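PDB 3TEV: glycosyl hyrolase, family 3 from Deinococcus radiodurans, which is a family 3 glycoside hydrolase that probably hydrolyses O-glycosyl bonds with a TIM-barrel domain. Local coordinates for residues 46-51 with 76-81; 221-226 with 258-263; 278-283 with 304-309. All blocks are in the same frame, centred on the assembly; numbering follows the deposited sequence. Where two conformers were deposited one is given.

How the contacts relate
From the N terminus, contact 1 comes first, closing a loop of 24 residues that holds helix 57-71 and laying strand 46-49 beside strand 76-79. Contact 2 closes a loop of 31 residues, including helix 242-252, where strands 221-224 and 258-261 pair in the same barrel sheet. Contact 3 then joins helix 275-285 to helix 296-309 on the outside, closing round strand 290-291. The three follow in series, none nested or crossed. Contacts 1 and 2 have centres 14 Å apart and do not touch; contacts 2 and 3 meet where Thr261 CG2 packs 3.6 Å from Ala282 CB, linking barrel wall to helical layer.

Contact 1: residues 46-51 with 76-81; sequences AVCLFG and LIAIDH
Ala46 and Leu76 begin the pairing side by side, with Ala46 CB 4.0 Å from Leu76 CB on the face that also bears Cys48 and Ala78. Val47 makes two backbone bonds to the residues flanking its partner Ile77: Val47 N gives its proton to Leu76 O at 3.0 Å, and Val47 O receives that of Ala78 N at 2.8 Å. This alternation is the ladder of parallel strands, whose axes over these segments cross at 20°. Cys48 has SG anti to its backbone N (chi1 -173°), a turn that carries the sulfur forward along the strand to lie 4.0 Å from Asp80 N and also against the methyl of Ala78. Met23 and Phe130 pack on Cys48 and Ala78 from the barrel interior. Strands 46-49 and 76-79, with helix 57-71 between them, form a beta-alpha-beta crossover, the repeating unit of a TIM barrel. On the face turned to that helix, Leu49 and Ile77 pass each other obliquely, Leu49 CD1 4.1 Å from Ile77 CG2, and both rest on Cys64. Leu49 N bonds to Ala78 O at 2.7 Å, and the base of the Leu49 side chain packs against the same oxygen. The ladder ends with a longer bond, 3.3 Å, from Asp80 N, just beyond strand 76-79, to Leu49 O. Phe50 CB points away from 76-81, but the ring returns toward it, CE1 3.9 Å from Asp80 CB, its plane turned 64° from the Asp80 carboxylate, while Asp80 OD1 has a long, weak ion pair with Lys178.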
loop_
_atom_site.group_PDB
_atom_site.type_symbol
_atom_site.label_atom_id
_atom_site.label_comp_id
_atom_site.label_asym_id
_atom_site.label_seq_id
_atom_site.Cartn_x
_atom_site.Cartn_y
_atom_site.Cartn_z
ATOM N N ALA A 46 3.237 6.750 -9.792
ATOM C CA ALA A 46 2.141 6.139 -9.053
ATOM C C ALA A 46 1.215 7.186 -8.461
ATOM O O ALA A 46 1.675 8.210 -7.961
ATOM C CB ALA A 46 2.680 5.196 -7.985
ATOM N N VAL A 47 -0.088 6.924 -8.532
ATOM C CA VAL A 47 -1.104 7.796 -7.944
ATOM C C VAL A 47 -2.160 6.961 -7.241
ATOM O O VAL A 47 -2.478 5.856 -7.692
ATOM C CB VAL A 47 -1.829 8.639 -9.008
ATOM C CG1 VAL A 47 -3.130 9.164 -8.437
ATOM C CG2 VAL A 47 -0.952 9.780 -9.485
ATOM N N CYS A 48 -2.703 7.478 -6.142
ATOM C CA CYS A 48 -3.791 6.796 -5.445
ATOM C C CYS A 48 -5.000 7.697 -5.537
ATOM O O CYS A 48 -4.882 8.906 -5.334
ATOM C CB CYS A 48 -3.450 6.478 -3.986
ATOM S SG CYS A 48 -4.772 5.428 -3.213
ATOM N N LEU A 49 -6.141 7.120 -5.892
ATOM C CA LEU A 49 -7.393 7.868 -6.012
ATOM C C LEU A 49 -8.277 7.671 -4.791
ATOM O O LEU A 49 -8.282 6.603 -4.189
ATOM C CB LEU A 49 -8.149 7.439 -7.257
ATOM C CG LEU A 49 -7.411 7.580 -8.586
ATOM C CD1 LEU A 49 -8.239 6.989 -9.692
ATOM C CD2 LEU A 49 -7.051 9.036 -8.891
ATOM N N PHE A 50 -9.012 8.718 -4.434
ATOM C CA PHE A 50 -9.927 8.717 -3.293
ATOM C C PHE A 50 -11.282 9.299 -3.715
ATOM O O PHE A 50 -11.461 9.697 -4.863
ATOM C CB PHE A 50 -9.338 9.550 -2.150
ATOM C CG PHE A 50 -8.025 9.039 -1.646
ATOM C CD1 PHE A 50 -7.977 8.117 -0.607
ATOM C CD2 PHE A 50 -6.832 9.459 -2.223
ATOM C CE1 PHE A 50 -6.745 7.621 -0.148
ATOM C CE2 PHE A 50 -5.603 8.978 -1.776
ATOM C CZ PHE A 50 -5.552 8.059 -0.741
ATOM N N GLY A 51 -12.218 9.360 -2.775
ATOM C CA GLY A 51 -13.569 9.880 -3.021
ATOM C C GLY A 51 -13.573 11.205 -3.756
ATOM O O GLY A 51 -14.329 11.387 -4.712
ATOM N N LEU A 76 1.187 3.143 -12.252
ATOM C CA LEU A 76 0.403 2.478 -11.211
ATOM C C LEU A 76 -0.713 3.436 -10.778
ATOM O O LEU A 76 -0.450 4.538 -10.265
ATOM C CB LEU A 76 1.270 2.041 -10.027
ATOM C CG LEU A 76 2.319 0.967 -10.383
ATOM C CD1 LEU A 76 3.464 0.896 -9.330
ATOM C CD2 LEU A 76 1.697 -0.432 -10.637
ATOM N N ILE A 77 -1.949 3.031 -11.053
ATOM C CA ILE A 77 -3.114 3.824 -10.724
ATOM C C ILE A 77 -3.934 3.037 -9.708
ATOM O O ILE A 77 -4.607 2.034 -10.046
ATOM C CB ILE A 77 -3.944 4.222 -11.979
ATOM C CG1 ILE A 77 -3.073 5.044 -12.935
ATOM C CG2 ILE A 77 -5.146 5.085 -11.555
ATOM C CD1 ILE A 77 -3.553 5.133 -14.391
ATOM N N ALA A 78 -3.831 3.479 -8.457
ATOM C CA ALA A 78 -4.394 2.775 -7.328
ATOM C C ALA A 78 -5.658 3.471 -6.865
ATOM O O ALA A 78 -5.840 4.669 -7.092
ATOM C CB ALA A 78 -3.387 2.704 -6.181
ATOM N N ILE A 79 -6.522 2.713 -6.201
ATOM C CA ILE A 79 -7.671 3.289 -5.547
ATOM C C ILE A 79 -7.769 2.700 -4.146
ATOM O O ILE A 79 -7.400 1.551 -3.913
ATOM C CB ILE A 79 -8.986 3.043 -6.353
ATOM C CG1 ILE A 79 -10.171 3.793 -5.710
ATOM C CG2 ILE A 79 -9.279 1.533 -6.481
ATOM C CD1 ILE A 79 -11.355 4.032 -6.654
ATOM N N ASP A 80 -8.259 3.497 -3.209
ATOM C CA ASP A 80 -8.526 2.981 -1.890
ATOM C C ASP A 80 -10.024 2.646 -1.756
ATOM O O ASP A 80 -10.812 3.511 -1.392
ATOM C CB ASP A 80 -8.045 3.957 -0.808
ATOM C CG ASP A 80 -7.944 3.296 0.577
ATOM O OD1 ASP A 80 -8.443 2.151 0.746
ATOM O OD2 ASP A 80 -7.369 3.920 1.498
ATOM N N HIS A 81 -10.383 1.403 -2.095
ATOM C CA HIS A 81 -11.751 0.857 -2.023
ATOM C C HIS A 81 -12.443 0.645 -3.365
ATOM O O HIS A 81 -13.175 -0.345 -3.518
ATOM C CB HIS A 81 -12.665 1.640 -1.071
ATOM C CG HIS A 81 -12.566 1.198 0.357
ATOM N ND1 HIS A 81 -12.660 -0.128 0.736
ATOM C CD2 HIS A 81 -12.389 1.908 1.499
ATOM C CE1 HIS A 81 -12.556 -0.215 2.053
ATOM N NE2 HIS A 81 -12.387 1.007 2.539
#

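Contact 2: residues 221-226 with 258-263; sequences AIMTAH and VIVTDS
His226 lies with one ring face over Asp262, whose CB is 4.0 Å from the ring centroid in a CH-pi contact. Its edge is used as well: NE2 donates to Ser263 O at 2.9 Å, nearly straight (167°) and within the ring plane, though 55° out of the carbonyl plane. ND1, the other ring nitrogen, bonds Thr239 OG1, and the two bonds together hold the ring's rotation. With His226 cut back to an alanine, Ser263 O and Thr239 OG1 would probably lose their ring partners and Asp262 CB the face it packs on. A water bridges His226 N to Asp262 OD2, which it meets at 2.7 Å. These loops lie at the C-terminal ends of neighbouring parallel strands in a TIM barrel, the end where such enzymes place their active sites. The end of selenomethionine Met223, bent at chi3 (-136°), lies against the Asp262 carboxylate, its CE turned to within 3.4 Å of Asp262 OD1; the side chain shares the barrel interior with Val260, against Met291. On the opposite face, Thr224 meets Ile259 at about a right angle, CG2 to CG2 3.5 Å, beneath helix 242-252. Thr224 OG1 is buried there without a hydrogen-bond partner. Farther back, Ile222 N bonds Val258 O.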
loop_
_atom_site.group_PDB
_atom_site.type_symbol
_atom_site.label_atom_id
_atom_site.label_comp_id
_atom_site.label_asym_id
_atom_site.label_seq_id
_atom_site.Cartn_x
_atom_site.Cartn_y
_atom_site.Cartn_z
ATOM N N ALA A 221 1.832 -7.130 -3.558
ATOM C CA ALA A 221 2.142 -5.874 -2.857
ATOM C C ALA A 221 1.629 -5.910 -1.426
ATOM O O ALA A 221 0.566 -6.513 -1.132
ATOM C CB ALA A 221 1.546 -4.696 -3.577
ATOM N N ILE A 222 2.393 -5.277 -0.538
ATOM C CA ILE A 222 2.053 -5.188 0.863
ATOM C C ILE A 222 2.191 -3.742 1.328
ATOM O O ILE A 222 3.187 -3.106 1.025
ATOM C CB ILE A 222 3.003 -6.040 1.699
ATOM C CG1 ILE A 222 2.788 -7.534 1.387
ATOM C CG2 ILE A 222 2.771 -5.767 3.192
ATOM C CD1 ILE A 222 3.638 -8.477 2.235
HETATM N N MSE A 223 1.197 -3.243 2.059
HETATM C CA MSE A 223 1.247 -1.917 2.636
HETATM C C MSE A 223 1.571 -2.023 4.114
HETATM O O MSE A 223 0.934 -2.812 4.845
HETATM C CB MSE A 223 -0.067 -1.193 2.465
HETATM C CG MSE A 223 -0.001 0.280 2.887
HETATM SE SE MSE A 223 -1.769 0.919 3.245
HETATM C CE MSE A 223 -1.732 2.608 2.398
ATOM N N THR A 224 2.557 -1.238 4.553
ATOM C CA THR A 224 3.010 -1.299 5.935
ATOM C C THR A 224 2.273 -0.332 6.837
ATOM O O THR A 224 1.805 0.713 6.409
ATOM C CB THR A 224 4.444 -0.854 6.053
ATOM O OG1 THR A 224 4.472 0.566 5.813
ATOM C CG2 THR A 224 5.287 -1.552 5.050
ATOM N N ALA A 225 2.297 -0.647 8.111
ATOM C CA ALA A 225 1.617 0.075 9.165
ATOM C C ALA A 225 2.579 0.964 9.971
ATOM O O ALA A 225 3.658 0.518 10.333
ATOM C CB ALA A 225 1.036 -0.992 10.098
ATOM N N HIS A 226 2.163 2.186 10.301
ATOM C CA HIS A 226 2.918 3.043 11.218
ATOM C C HIS A 226 2.728 2.562 12.666
ATOM O O HIS A 226 2.229 3.296 13.499
ATOM C CB HIS A 226 2.458 4.507 11.128
ATOM C CG HIS A 226 2.499 5.095 9.754
ATOM N ND1 HIS A 226 3.547 4.887 8.874
ATOM C CD2 HIS A 226 1.634 5.926 9.121
ATOM C CE1 HIS A 226 3.306 5.541 7.752
ATOM N NE2 HIS A 226 2.156 6.183 7.878
ATOM N N VAL A 258 6.172 -5.819 -3.918
ATOM C CA VAL A 258 6.250 -4.385 -3.657
ATOM C C VAL A 258 5.919 -4.104 -2.187
ATOM O O VAL A 258 4.913 -4.602 -1.663
ATOM C CB VAL A 258 5.251 -3.634 -4.556
ATOM C CG1 VAL A 258 5.028 -2.159 -4.098
ATOM C CG2 VAL A 258 5.685 -3.728 -6.036
ATOM N N ILE A 259 6.766 -3.326 -1.516
ATOM C CA ILE A 259 6.401 -2.813 -0.202
ATOM C C ILE A 259 6.098 -1.334 -0.330
ATOM O O ILE A 259 6.935 -0.581 -0.831
ATOM C CB ILE A 259 7.506 -3.033 0.807
ATOM C CG1 ILE A 259 7.778 -4.537 0.949
ATOM C CG2 ILE A 259 7.151 -2.370 2.148
ATOM C CD1 ILE A 259 9.002 -4.866 1.812
ATOM N N VAL A 260 4.898 -0.925 0.086
ATOM C CA VAL A 260 4.497 0.479 0.038
ATOM C C VAL A 260 4.217 0.953 1.472
ATOM O O VAL A 260 3.715 0.185 2.271
ATOM C CB VAL A 260 3.277 0.723 -0.944
ATOM C CG1 VAL A 260 2.070 -0.087 -0.520
ATOM C CG2 VAL A 260 2.884 2.211 -1.005
ATOM N N THR A 261 4.571 2.194 1.804
ATOM C CA THR A 261 4.298 2.733 3.138
ATOM C C THR A 261 2.853 3.176 3.213
ATOM O O THR A 261 2.305 3.642 2.204
ATOM C CB THR A 261 5.030 4.028 3.369
ATOM O OG1 THR A 261 4.412 5.045 2.532
ATOM C CG2 THR A 261 6.505 3.878 3.060
ATOM N N ASP A 262 2.233 3.084 4.389
ATOM C CA ASP A 262 0.952 3.759 4.590
ATOM C C ASP A 262 1.149 5.273 4.359
ATOM O O ASP A 262 2.287 5.776 4.319
ATOM C CB ASP A 262 0.421 3.474 6.007
ATOM C CG ASP A 262 -1.108 3.675 6.145
ATOM O OD1 ASP A 262 -1.730 4.332 5.286
ATOM O OD2 ASP A 262 -1.692 3.167 7.136
ATOM N N SER A 263 0.045 5.999 4.205
ATOM C CA SER A 263 0.082 7.450 3.974
ATOM C C SER A 263 1.013 8.207 4.956
ATOM O O SER A 263 0.845 8.102 6.180
ATOM C CB SER A 263 -1.341 8.000 4.077
ATOM O OG SER A 263 -1.334 9.420 4.176
HETATM O O HOH W 1 -0.686 3.018 9.607
#

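Contact 3: residues 278-283 with 304-309; sequences AAVRAL and AAVAEY
Ala305 offers its methyl and its carbonyl to Val280, which reaches across with both methyls. The helices, 275-285 and 296-309, are successive members of the outer layer of the TIM barrel, separated in sequence by strand 290-291. Their local axes come within 9.0 Å and cross at -42°, running broadly in the same direction, and the join is made by van der Waals contact, mostly between apolar side chains. Val280 CG2 lies 3.5 Å from Ala305 O and 4.0 Å from Ala305 CB, so this one methyl sits in the angle between backbone and side chain. Val306, one residue on, has its two methyls turned to Leu283: the side chains meet at about a right angle, with Val306 CG1 4.0 Å from Leu283 CD1. The other branch, Val306 CG2, also reaches Ala279 CB, at 4.3 Å. Pro18 packs on Val306 from a loop, while Val290 of the strand lies under Ala279 and Leu283. A turn later Tyr309 straddles two partners. Its CB is touched by both methyls of Val280, which slides past it in the opposite direction, with Val280 CG1 4.0 Å from Tyr309 CB. CG stands anti to the backbone N (chi1 157°), which sends the ring across to Leu283, and Val317 and Lys320 of helix 314-330 pack on the same tyrosine. Leu283 CB lies 3.8 Å from Tyr309 CE2 and 3.9 Å from Tyr309 OH.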
loop_
_atom_site.group_PDB
_atom_site.type_symbol
_atom_site.label_atom_id
_atom_site.label_comp_id
_atom_site.label_asym_id
_atom_site.label_seq_id
_atom_site.Cartn_x
_atom_site.Cartn_y
_atom_site.Cartn_z
ATOM N N ALA A 278 11.156 11.206 6.868
ATOM C CA ALA A 278 10.402 9.965 7.014
ATOM C C ALA A 278 10.407 9.147 5.705
ATOM O O ALA A 278 10.579 7.930 5.722
ATOM C CB ALA A 278 8.980 10.246 7.497
ATOM N N ALA A 279 10.239 9.820 4.575
ATOM C CA ALA A 279 10.193 9.137 3.300
ATOM C C ALA A 279 11.558 8.506 2.941
ATOM O O ALA A 279 11.620 7.374 2.474
ATOM C CB ALA A 279 9.730 10.081 2.226
ATOM N N VAL A 280 12.646 9.221 3.210
ATOM C CA VAL A 280 13.975 8.696 2.942
ATOM C C VAL A 280 14.239 7.487 3.843
ATOM O O VAL A 280 14.714 6.445 3.388
ATOM C CB VAL A 280 15.054 9.818 3.074
ATOM C CG1 VAL A 280 16.464 9.249 3.173
ATOM C CG2 VAL A 280 14.936 10.788 1.888
ATOM N N ARG A 281 13.866 7.617 5.114
ATOM C CA ARG A 281 14.039 6.524 6.075
ATOM C C ARG A 281 13.226 5.275 5.672
ATOM O O ARG A 281 13.747 4.156 5.760
ATOM C CB ARG A 281 13.710 7.006 7.493
ATOM C CG ARG A 281 13.704 5.917 8.577
ATOM C CD ARG A 281 15.115 5.434 9.056
ATOM N NE ARG A 281 15.031 4.344 10.044
ATOM C CZ ARG A 281 16.061 3.876 10.762
ATOM N NH1 ARG A 281 17.281 4.388 10.632
ATOM N NH2 ARG A 281 15.871 2.888 11.627
ATOM N N ALA A 282 11.993 5.458 5.182
ATOM C CA ALA A 282 11.187 4.331 4.701
ATOM C C ALA A 282 11.864 3.602 3.540
ATOM O O ALA A 282 11.900 2.368 3.522
ATOM C CB ALA A 282 9.771 4.773 4.290
ATOM N N LEU A 283 12.387 4.363 2.574
ATOM C CA LEU A 283 13.014 3.756 1.416
ATOM C C LEU A 283 14.261 3.000 1.872
ATOM O O LEU A 283 14.442 1.847 1.498
ATOM C CB LEU A 283 13.342 4.799 0.348
ATOM C CG LEU A 283 12.118 5.405 -0.354
ATOM C CD1 LEU A 283 12.510 6.716 -1.030
ATOM C CD2 LEU A 283 11.451 4.416 -1.358
ATOM N N ALA A 304 12.081 16.580 -2.878
ATOM C CA ALA A 304 13.362 17.222 -2.627
ATOM C C ALA A 304 14.257 16.359 -1.733
ATOM O O ALA A 304 15.455 16.224 -2.006
ATOM C CB ALA A 304 13.181 18.668 -2.032
ATOM N N ALA A 305 13.680 15.755 -0.694
ATOM C CA ALA A 305 14.465 14.893 0.183
ATOM C C ALA A 305 14.884 13.618 -0.552
ATOM O O ALA A 305 16.028 13.180 -0.449
ATOM C CB ALA A 305 13.684 14.545 1.446
ATOM N N VAL A 306 13.972 13.022 -1.310
ATOM C CA VAL A 306 14.312 11.799 -2.001
ATOM C C VAL A 306 15.336 12.096 -3.105
ATOM O O VAL A 306 16.180 11.237 -3.419
ATOM C CB VAL A 306 13.043 11.081 -2.527
ATOM C CG1 VAL A 306 13.392 9.833 -3.349
ATOM C CG2 VAL A 306 12.130 10.706 -1.342
ATOM N N ALA A 307 15.293 13.313 -3.666
ATOM C CA ALA A 307 16.276 13.717 -4.691
ATOM C C ALA A 307 17.724 13.701 -4.179
ATOM O O ALA A 307 18.645 13.492 -4.953
ATOM C CB ALA A 307 15.933 15.101 -5.290
ATOM N N GLU A 308 17.916 13.903 -2.875
ATOM C CA GLU A 308 19.258 13.866 -2.266
ATOM C C GLU A 308 19.712 12.442 -1.947
ATOM O O GLU A 308 20.907 12.150 -1.948
ATOM C CB GLU A 308 19.291 14.700 -0.985
ATOM C CG GLU A 308 18.861 16.134 -1.189
ATOM C CD GLU A 308 19.773 16.872 -2.163
ATOM O OE1 GLU A 308 21.011 16.616 -2.161
ATOM O OE2 GLU A 308 19.253 17.705 -2.945
ATOM N N TYR A 309 18.749 11.565 -1.683
ATOM C CA TYR A 309 19.009 10.165 -1.357
ATOM C C TYR A 309 19.365 9.334 -2.597
ATOM O O TYR A 309 20.317 8.570 -2.607
ATOM C CB TYR A 309 17.779 9.604 -0.627
ATOM C CG TYR A 309 17.593 8.102 -0.675
ATOM C CD1 TYR A 309 18.420 7.238 0.055
ATOM C CD2 TYR A 309 16.559 7.539 -1.418
ATOM C CE1 TYR A 309 18.229 5.853 0.008
ATOM C CE2 TYR A 309 16.359 6.189 -1.445
ATOM C CZ TYR A 309 17.194 5.349 -0.743
ATOM O OH TYR A 309 16.974 3.988 -0.812
#